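Local coordinates for reticulocyte-binding protein 2a (Plasmodium vivax, PDB 4Z8N), which probably takes part in the malaria parasite's entry into red blood cells, this piece being its erythrocyte-binding domain, at residues A179-G184 with E210-I215. Sequence-based numbering, arbitrary orientation.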
ATOM      1  N   ALA A 179      15.148  13.292   3.749  1.00 31.47           N
ATOM      2  CA  ALA A 179      16.436  13.946   3.927  1.00 33.54           C
ATOM      3  C   ALA A 179      16.517  14.672   5.269  1.00 30.16           C
ATOM      4  O   ALA A 179      17.526  14.580   5.963  1.00 33.77           O
ATOM      5  CB  ALA A 179      16.700  14.915   2.780  1.00 33.99           C
ATOM      6  N   SER A 180      15.454  15.384   5.637  1.00 31.38           N
ATOM      7  CA  SER A 180      15.443  16.118   6.901  1.00 34.28           C
ATOM      8  C   SER A 180      15.448  15.156   8.090  1.00 31.71           C
ATOM      9  O   SER A 180      16.024  15.455   9.138  1.00 30.24           O
ATOM     10  CB  SER A 180      14.237  17.063   6.981  1.00 36.18           C
ATOM     11  OG  SER A 180      13.013  16.352   6.935  1.00 41.09           O
ATOM     12  N   LEU A 181      14.818  13.998   7.918  1.00 29.85           N
ATOM     13  CA  LEU A 181      14.819  12.969   8.953  1.00 30.41           C
ATOM     14  C   LEU A 181      16.206  12.358   9.112  1.00 34.32           C
ATOM     15  O   LEU A 181      16.622  12.029  10.220  1.00 32.50           O
ATOM     16  CB  LEU A 181      13.801  11.877   8.631  1.00 29.25           C
ATOM     17  CG  LEU A 181      12.326  12.265   8.766  1.00 33.74           C
ATOM     18  CD1 LEU A 181      11.439  11.142   8.265  1.00 30.13           C
ATOM     19  CD2 LEU A 181      11.982  12.624  10.211  1.00 34.20           C
ATOM     20  N   GLN A 182      16.921  12.209   8.001  1.00 31.64           N
ATOM     21  CA  GLN A 182      18.265  11.650   8.041  1.00 29.44           C
ATOM     22  C   GLN A 182      19.222  12.631   8.717  1.00 31.96           C
ATOM     23  O   GLN A 182      20.163  12.228   9.402  1.00 29.84           O
ATOM     24  CB  GLN A 182      18.742  11.295   6.631  1.00 35.18           C
ATOM     25  CG  GLN A 182      18.005  10.097   6.036  1.00 36.27           C
ATOM     26  CD  GLN A 182      18.336   9.862   4.573  1.00 40.63           C
ATOM     27  OE1 GLN A 182      18.614  10.800   3.824  1.00 40.54           O
ATOM     28  NE2 GLN A 182      18.313   8.599   4.159  1.00 41.51           N
ATOM     29  N   LEU A 183      18.969  13.920   8.518  1.00 29.88           N
ATOM     30  CA  LEU A 183      19.698  14.962   9.226  1.00 32.37           C
ATOM     31  C   LEU A 183      19.397  14.881  10.718  1.00 32.60           C
ATOM     32  O   LEU A 183      20.300  14.983  11.547  1.00 30.77           O
ATOM     33  CB  LEU A 183      19.332  16.344   8.681  1.00 27.76           C
ATOM     34  CG  LEU A 183      19.734  17.556   9.522  1.00 30.00           C
ATOM     35  CD1 LEU A 183      21.249  17.666   9.637  1.00 30.46           C
ATOM     36  CD2 LEU A 183      19.146  18.832   8.932  1.00 27.00           C
ATOM     37  N   GLY A 184      18.121  14.697  11.047  1.00 28.49           N
ATOM     38  CA  GLY A 184      17.691  14.538  12.426  1.00 25.16           C
ATOM     39  C   GLY A 184      18.376  13.372  13.120  1.00 30.04           C
ATOM     40  O   GLY A 184      18.785  13.485  14.275  1.00 33.85           O
ATOM     41  N   GLU A 210      10.245   5.352  12.770  1.00 35.93           N
ATOM     42  CA  GLU A 210       8.974   4.927  12.197  1.00 43.31           C
ATOM     43  C   GLU A 210       8.538   5.886  11.089  1.00 37.26           C
ATOM     44  O   GLU A 210       7.817   5.491  10.178  1.00 38.30           O
ATOM     45  CB  GLU A 210       7.893   4.786  13.283  1.00 46.73           C
ATOM     46  CG  GLU A 210       7.465   6.061  13.986  1.00 48.68           C
ATOM     47  CD  GLU A 210       6.347   5.811  14.996  1.00 48.68           C
ATOM     48  OE1 GLU A 210       5.589   4.830  14.831  1.00 48.00           O
ATOM     49  OE2 GLU A 210       6.225   6.593  15.962  1.00 48.02           O
ATOM     50  N   MET A 211       8.998   7.131  11.139  1.00 37.67           N
ATOM     51  CA  MET A 211       8.724   8.053  10.041  1.00 35.84           C
ATOM     52  C   MET A 211       9.502   7.646   8.795  1.00 34.50           C
ATOM     53  O   MET A 211       8.988   7.739   7.679  1.00 34.78           O
ATOM     54  CB  MET A 211       9.052   9.492  10.435  1.00 34.61           C
ATOM     55  CG  MET A 211       7.982  10.127  11.303  1.00 34.50           C
ATOM     56  SD  MET A 211       8.276  11.864  11.672  1.00 37.66           S
ATOM     57  CE  MET A 211       7.925  12.620  10.084  1.00 46.04           C
ATOM     58  N   LEU A 212      10.734   7.179   8.987  1.00 36.00           N
ATOM     59  CA  LEU A 212      11.532   6.658   7.884  1.00 37.55           C
ATOM     60  C   LEU A 212      10.912   5.370   7.336  1.00 41.13           C
ATOM     61  O   LEU A 212      10.927   5.134   6.127  1.00 39.90           O
ATOM     62  CB  LEU A 212      12.981   6.418   8.325  1.00 31.05           C
ATOM     63  CG  LEU A 212      13.840   7.671   8.545  1.00 32.22           C
ATOM     64  CD1 LEU A 212      15.187   7.312   9.157  1.00 35.15           C
ATOM     65  CD2 LEU A 212      14.040   8.434   7.245  1.00 32.19           C
ATOM     66  N   ASP A 213      10.357   4.550   8.226  1.00 42.74           N
ATOM     67  CA  ASP A 213       9.689   3.309   7.823  1.00 45.59           C
ATOM     68  C   ASP A 213       8.440   3.581   6.995  1.00 41.34           C
ATOM     69  O   ASP A 213       8.167   2.885   6.018  1.00 44.42           O
ATOM     70  CB  ASP A 213       9.313   2.474   9.047  1.00 49.06           C
ATOM     71  CG  ASP A 213      10.513   1.832   9.704  1.00 53.24           C
ATOM     72  OD1 ASP A 213      11.514   1.578   9.000  1.00 57.70           O
ATOM     73  OD2 ASP A 213      10.454   1.580  10.925  1.00 56.09           O
ATOM     74  N   ILE A 214       7.677   4.585   7.409  1.00 39.42           N
ATOM     75  CA  ILE A 214       6.501   5.019   6.665  1.00 42.23           C
ATOM     76  C   ILE A 214       6.904   5.499   5.271  1.00 40.76           C
ATOM     77  O   ILE A 214       6.238   5.191   4.282  1.00 36.90           O
ATOM     78  CB  ILE A 214       5.750   6.143   7.410  1.00 41.12           C
ATOM     79  CG1 ILE A 214       5.110   5.601   8.689  1.00 47.26           C
ATOM     80  CG2 ILE A 214       4.685   6.758   6.527  1.00 35.45           C
ATOM     81  CD1 ILE A 214       4.438   6.666   9.533  1.00 47.89           C
ATOM     82  N   ILE A 215       8.001   6.246   5.194  1.00 38.28           N
ATOM     83  CA  ILE A 215       8.505   6.732   3.909  1.00 37.04           C
ATOM     84  C   ILE A 215       8.914   5.567   3.008  1.00 36.38           C
ATOM     85  O   ILE A 215       8.632   5.577   1.807  1.00 33.91           O
ATOM     86  CB  ILE A 215       9.692   7.701   4.103  1.00 36.19           C
ATOM     87  CG1 ILE A 215       9.191   9.012   4.710  1.00 38.53           C
ATOM     88  CG2 ILE A 215      10.397   7.981   2.780  1.00 33.25           C
ATOM     89  CD1 ILE A 215      10.264  10.049   4.907  1.00 38.48           C
TER
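Leu181 reaches from helix 168-194 and packs against Met211, Leu212 and Ile215 of helix 199-237, one leucine set among three apolar side chains. The two helices are consecutive in the chain and form an antiparallel helical hairpin within the mostly helical erythrocyte-binding domain; locally their axes approach to 10.3 Å and their directions differ by 153°. The CA atoms of Leu181 and Leu212, the nearest pair across the two segments, are 7.2 Å apart.

The first torsion of Leu181 (chi1 -71°) sets CG anti to the carbonyl carbon, and the side chain extends toward the neighbouring helix with its two methyls parted. CD1 lies 3.6 Å from Met211 CB, close to the root of that side chain. The methionine crosses the leucine at about a right angle; its sulfur already lies near the other methyl, Leu181 CD2, and the bend at chi3 (72°) keeps CE near the same methyl. Leu212 packs in the reverse sense: its CD2 comes back across to the base of the leucine and rests 3.7 Å from Leu181 CB. The same methyl only grazes the aliphatic part of Gln182, whose CG is 4.5 Å from Leu212 CD2 at the exposed border.

Helix 246-297 adds a third wall, where Leu284 touches Leu181 and Lys280 touches Met211, so Leu181 is buried inside a three-helix cluster. One turn beyond Met211, Ile215 runs obliquely to the leucine and meets it through its end methyl, with CD1 3.7 Å from Leu181 CD1.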